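Local coordinates for protein prolyl 4-hydroxylase (Phytophthora capsici LT1534, PDB 6IUQ) that probably hydroxylates prolyl residues at the 4 position, as an iron(II)- and 2-oxoglutarate-dependent oxygenase built on a double-stranded beta-helix core, at residues Cys152-Pro160 with Phe208-Pro219. Residues are numbered along the deposited sequence; the frame is centred on the assembly and turned at random.
Sequences CFPCHYDNP and FQSDWMLHRVLP. With FE2 (Fe (II) ion), chain C.
Phe208 CE1 lies 3.6 Å from Asp158 OD2, within the iron site of a double-stranded beta-helix oxygenase. His156, Asp158 and His215 bind the iron(II) ion and form the His-X-Asp...His facial triad of this superfamily. Phe208 CZ sits over the centre of one face of the His215 imidazole. Asp158 OD2 is hydrogen-bonded to Thr169 and Trp230, while OD1 binds the metal. Asn159 N donates to Ser210 O at 2.9 Å, from well above the carbonyl plane. A water accepts the Asp158 N-H and lies near Ser210 O and Met213 O. Trp212 and Met213 run along the edge of the Tyr157 ring with their backbones. Leu214 lays CB over a face of that ring, 4.1 Å from its centroid, while its CD1 reaches Tyr157 CE1 at 3.5 Å. Tyr157 OH bonds to Gln267. His215 pairs with His156 through two antiparallel backbone hydrogen bonds. In both histidines CG sits between the backbone N and the carbonyl carbon (chi1 60° and 62°), which swings both imidazoles to the metal. The rings are inclined by 53°. His215 ND1 donates to Met213 O in the ring plane, and with iron on NE2 this fixes the ring's rotation. Arg216 CD rests on Cys155 SG; its guanidinium bonds to Gln187. Val217 N reaches Pro154 O through a second water. Val217 O approaches Phe153 CB at 3.3 Å, and Pro219 CA lies 4.1 Å from Phe153 CE2.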
loop_
_atom_site.group_PDB
_atom_site.type_symbol
_atom_site.label_atom_id
_atom_site.label_comp_id
_atom_site.label_asym_id
_atom_site.label_seq_id
_atom_site.Cartn_x
_atom_site.Cartn_y
_atom_site.Cartn_z
ATOM N N CYS A 152 -5.423 -15.286 4.053
ATOM C CA CYS A 152 -4.989 -15.177 2.650
ATOM C C CYS A 152 -4.543 -13.754 2.267
ATOM O O CYS A 152 -5.338 -12.820 2.307
ATOM C CB CYS A 152 -6.111 -15.635 1.704
ATOM S SG CYS A 152 -5.684 -15.577 -0.072
ATOM N N PHE A 153 -3.277 -13.606 1.881
ATOM C CA PHE A 153 -2.725 -12.305 1.502
ATOM C C PHE A 153 -1.895 -12.409 0.225
ATOM O O PHE A 153 -0.675 -12.542 0.268
ATOM C CB PHE A 153 -1.857 -11.731 2.624
ATOM C CG PHE A 153 -2.444 -11.892 3.995
ATOM C CD1 PHE A 153 -3.353 -10.970 4.487
ATOM C CD2 PHE A 153 -2.068 -12.961 4.803
ATOM C CE1 PHE A 153 -3.891 -11.113 5.764
ATOM C CE2 PHE A 153 -2.597 -13.109 6.078
ATOM C CZ PHE A 153 -3.509 -12.184 6.558
ATOM N N PRO A 154 -2.551 -12.346 -0.927
ATOM C CA PRO A 154 -1.737 -12.533 -2.129
ATOM C C PRO A 154 -0.822 -11.346 -2.423
ATOM O O PRO A 154 -1.048 -10.231 -1.916
ATOM C CB PRO A 154 -2.782 -12.732 -3.235
ATOM C CG PRO A 154 -4.049 -12.231 -2.684
ATOM C CD PRO A 154 -3.991 -12.360 -1.200
ATOM N N CYS A 155 0.242 -11.599 -3.188
ATOM C CA CYS A 155 1.064 -10.517 -3.736
ATOM C C CYS A 155 0.201 -9.704 -4.662
ATOM O O CYS A 155 -0.543 -10.285 -5.452
ATOM C CB CYS A 155 2.264 -11.054 -4.509
ATOM S SG CYS A 155 3.453 -11.944 -3.520
ATOM N N HIS A 156 0.272 -8.375 -4.579
ATOM C CA HIS A 156 -0.571 -7.568 -5.446
ATOM C C HIS A 156 -0.072 -6.142 -5.565
ATOM O O HIS A 156 0.768 -5.706 -4.780
ATOM C CB HIS A 156 -2.036 -7.528 -4.914
ATOM C CG HIS A 156 -2.168 -6.946 -3.528
ATOM N ND1 HIS A 156 -1.511 -7.472 -2.445
ATOM C CD2 HIS A 156 -2.812 -5.848 -3.071
ATOM C CE1 HIS A 156 -1.807 -6.780 -1.364
ATOM N NE2 HIS A 156 -2.588 -5.776 -1.720
ATOM N N TYR A 157 -0.635 -5.420 -6.532
ATOM C CA TYR A 157 -0.549 -3.958 -6.604
ATOM C C TYR A 157 -1.896 -3.382 -6.150
ATOM O O TYR A 157 -2.937 -3.944 -6.474
ATOM C CB TYR A 157 -0.206 -3.511 -8.032
ATOM C CG TYR A 157 1.174 -3.935 -8.517
ATOM C CD1 TYR A 157 1.418 -5.231 -8.969
ATOM C CD2 TYR A 157 2.227 -3.029 -8.532
ATOM C CE1 TYR A 157 2.687 -5.606 -9.420
ATOM C CE2 TYR A 157 3.487 -3.395 -8.980
ATOM C CZ TYR A 157 3.715 -4.683 -9.408
ATOM O OH TYR A 157 4.968 -5.037 -9.849
ATOM N N ASP A 158 -1.878 -2.289 -5.387
ATOM C CA ASP A 158 -3.113 -1.639 -4.925
ATOM C C ASP A 158 -3.968 -1.123 -6.078
ATOM O O ASP A 158 -5.194 -1.082 -5.978
ATOM C CB ASP A 158 -2.788 -0.510 -3.950
ATOM C CG ASP A 158 -2.654 -1.025 -2.590
ATOM O OD1 ASP A 158 -2.803 -2.248 -2.453
ATOM O OD2 ASP A 158 -2.456 -0.265 -1.645
ATOM N N ASN A 159 -3.309 -0.747 -7.172
ATOM C CA ASN A 159 -3.954 -0.492 -8.449
ATOM C C ASN A 159 -3.423 -1.514 -9.445
ATOM O O ASN A 159 -2.337 -1.336 -9.988
ATOM C CB ASN A 159 -3.677 0.947 -8.916
ATOM C CG ASN A 159 -4.461 1.346 -10.161
ATOM O OD1 ASN A 159 -4.893 0.501 -10.956
ATOM N ND2 ASN A 159 -4.611 2.658 -10.356
ATOM N N PRO A 160 -4.189 -2.591 -9.680
ATOM C CA PRO A 160 -3.804 -3.664 -10.622
ATOM C C PRO A 160 -4.049 -3.328 -12.093
ATOM O O PRO A 160 -3.611 -4.045 -12.980
ATOM C CB PRO A 160 -4.680 -4.850 -10.196
ATOM C CG PRO A 160 -5.843 -4.242 -9.441
ATOM C CD PRO A 160 -5.413 -2.904 -8.912
ATOM N N PHE A 208 3.194 4.490 -0.371
ATOM C CA PHE A 208 3.798 3.902 -1.546
ATOM C C PHE A 208 2.943 4.078 -2.815
ATOM O O PHE A 208 1.806 4.529 -2.759
ATOM C CB PHE A 208 4.152 2.427 -1.269
ATOM C CG PHE A 208 2.992 1.518 -0.918
ATOM C CD1 PHE A 208 2.170 0.989 -1.912
ATOM C CD2 PHE A 208 2.820 1.064 0.380
ATOM C CE1 PHE A 208 1.134 0.093 -1.593
ATOM C CE2 PHE A 208 1.790 0.170 0.699
ATOM C CZ PHE A 208 0.949 -0.328 -0.304
ATOM N N GLN A 209 3.530 3.767 -3.961
ATOM C CA GLN A 209 2.857 3.925 -5.249
ATOM C C GLN A 209 1.807 2.835 -5.450
ATOM O O GLN A 209 2.141 1.663 -5.488
ATOM C CB GLN A 209 3.879 3.877 -6.385
ATOM C CG GLN A 209 5.086 4.814 -6.171
ATOM C CD GLN A 209 4.768 6.262 -6.545
ATOM O OE1 GLN A 209 3.713 6.551 -7.125
ATOM N NE2 GLN A 209 5.664 7.181 -6.190
ATOM N N SER A 210 0.542 3.205 -5.578
ATOM C CA SER A 210 -0.487 2.195 -5.767
ATOM C C SER A 210 -0.299 1.435 -7.095
ATOM O O SER A 210 -0.534 0.221 -7.141
ATOM C CB SER A 210 -1.876 2.823 -5.689
ATOM O OG SER A 210 -1.997 3.610 -4.491
ATOM N N ASP A 211 0.149 2.119 -8.158
ATOM C CA ASP A 211 0.243 1.466 -9.468
ATOM C C ASP A 211 1.614 0.888 -9.830
ATOM O O ASP A 211 1.725 0.216 -10.858
ATOM C CB ASP A 211 -0.195 2.411 -10.584
ATOM C CG ASP A 211 0.461 3.760 -10.497
ATOM O OD1 ASP A 211 1.080 4.068 -9.450
ATOM O OD2 ASP A 211 0.345 4.521 -11.475
ATOM N N TRP A 212 2.653 1.103 -9.030
ATOM C CA TRP A 212 3.886 0.362 -9.308
ATOM C C TRP A 212 4.694 -0.104 -8.109
ATOM O O TRP A 212 5.907 -0.255 -8.221
ATOM C CB TRP A 212 4.816 1.157 -10.235
ATOM C CG TRP A 212 5.152 2.591 -9.936
ATOM C CD1 TRP A 212 4.453 3.702 -10.352
ATOM C CD2 TRP A 212 6.321 3.089 -9.265
ATOM N NE1 TRP A 212 5.096 4.844 -9.948
ATOM C CE2 TRP A 212 6.242 4.503 -9.280
ATOM C CE3 TRP A 212 7.408 2.481 -8.626
ATOM C CZ2 TRP A 212 7.223 5.322 -8.698
ATOM C CZ3 TRP A 212 8.386 3.293 -8.055
ATOM C CH2 TRP A 212 8.285 4.704 -8.093
HETATM N N MSE A 213 4.038 -0.354 -6.978
HETATM C CA MSE A 213 4.708 -0.987 -5.851
HETATM C C MSE A 213 4.083 -2.335 -5.478
HETATM O O MSE A 213 3.025 -2.399 -4.847
HETATM C CB MSE A 213 4.706 -0.060 -4.633
HETATM C CG MSE A 213 5.365 -0.650 -3.418
HETATM SE SE MSE A 213 7.237 -1.194 -3.748
HETATM C CE MSE A 213 7.965 0.497 -4.385
ATOM N N LEU A 214 4.759 -3.413 -5.852
ATOM C CA LEU A 214 4.308 -4.762 -5.511
ATOM C C LEU A 214 4.459 -4.969 -4.006
ATOM O O LEU A 214 5.454 -4.530 -3.409
ATOM C CB LEU A 214 5.103 -5.825 -6.301
ATOM C CG LEU A 214 4.708 -7.288 -6.051
ATOM C CD1 LEU A 214 3.339 -7.596 -6.641
ATOM C CD2 LEU A 214 5.757 -8.265 -6.573
ATOM N N HIS A 215 3.475 -5.601 -3.373
ATOM C CA HIS A 215 3.573 -5.852 -1.927
ATOM C C HIS A 215 2.666 -6.985 -1.497
ATOM O O HIS A 215 1.854 -7.474 -2.271
ATOM C CB HIS A 215 3.233 -4.595 -1.110
ATOM C CG HIS A 215 1.834 -4.099 -1.314
ATOM N ND1 HIS A 215 1.444 -3.417 -2.445
ATOM C CD2 HIS A 215 0.731 -4.199 -0.535
ATOM C CE1 HIS A 215 0.166 -3.099 -2.347
ATOM N NE2 HIS A 215 -0.300 -3.576 -1.201
ATOM N N ARG A 216 2.849 -7.415 -0.258
ATOM C CA ARG A 216 1.946 -8.344 0.391
ATOM C C ARG A 216 2.031 -8.075 1.874
ATOM O O ARG A 216 2.979 -7.433 2.364
ATOM C CB ARG A 216 2.313 -9.808 0.084
ATOM C CG ARG A 216 3.644 -10.265 0.717
ATOM C CD ARG A 216 4.005 -11.698 0.336
ATOM N NE ARG A 216 5.400 -12.034 0.685
ATOM C CZ ARG A 216 6.042 -13.134 0.281
ATOM N NH1 ARG A 216 5.436 -14.039 -0.499
ATOM N NH2 ARG A 216 7.296 -13.334 0.654
ATOM N N VAL A 217 1.041 -8.581 2.597
ATOM C CA VAL A 217 1.038 -8.523 4.043
ATOM C C VAL A 217 1.427 -9.900 4.591
ATOM O O VAL A 217 0.920 -10.916 4.132
ATOM C CB VAL A 217 -0.350 -8.071 4.552
ATOM C CG1 VAL A 217 -0.432 -8.150 6.049
ATOM C CG2 VAL A 217 -0.658 -6.632 4.077
ATOM N N LEU A 218 2.349 -9.939 5.554
ATOM C CA LEU A 218 2.746 -11.207 6.177
ATOM C C LEU A 218 1.729 -11.597 7.253
ATOM O O LEU A 218 1.004 -10.738 7.764
ATOM C CB LEU A 218 4.163 -11.113 6.764
ATOM C CG LEU A 218 5.205 -10.702 5.714
ATOM C CD1 LEU A 218 6.607 -10.760 6.257
ATOM C CD2 LEU A 218 5.085 -11.595 4.484
ATOM N N PRO A 219 1.640 -12.904 7.564
ATOM C CA PRO A 219 0.684 -13.390 8.568
ATOM C C PRO A 219 0.904 -12.745 9.918
ATOM O O PRO A 219 2.042 -12.555 10.345
ATOM C CB PRO A 219 0.973 -14.893 8.650
ATOM C CG PRO A 219 1.596 -15.241 7.323
ATOM C CD PRO A 219 2.378 -14.010 6.919
HETATM FE FE FE2 C . -2.530 -3.734 -0.567
HETATM O O HOH W 1 -1.112 -9.240 0.747
HETATM O O HOH W 2 0.635 -1.096 -4.752
#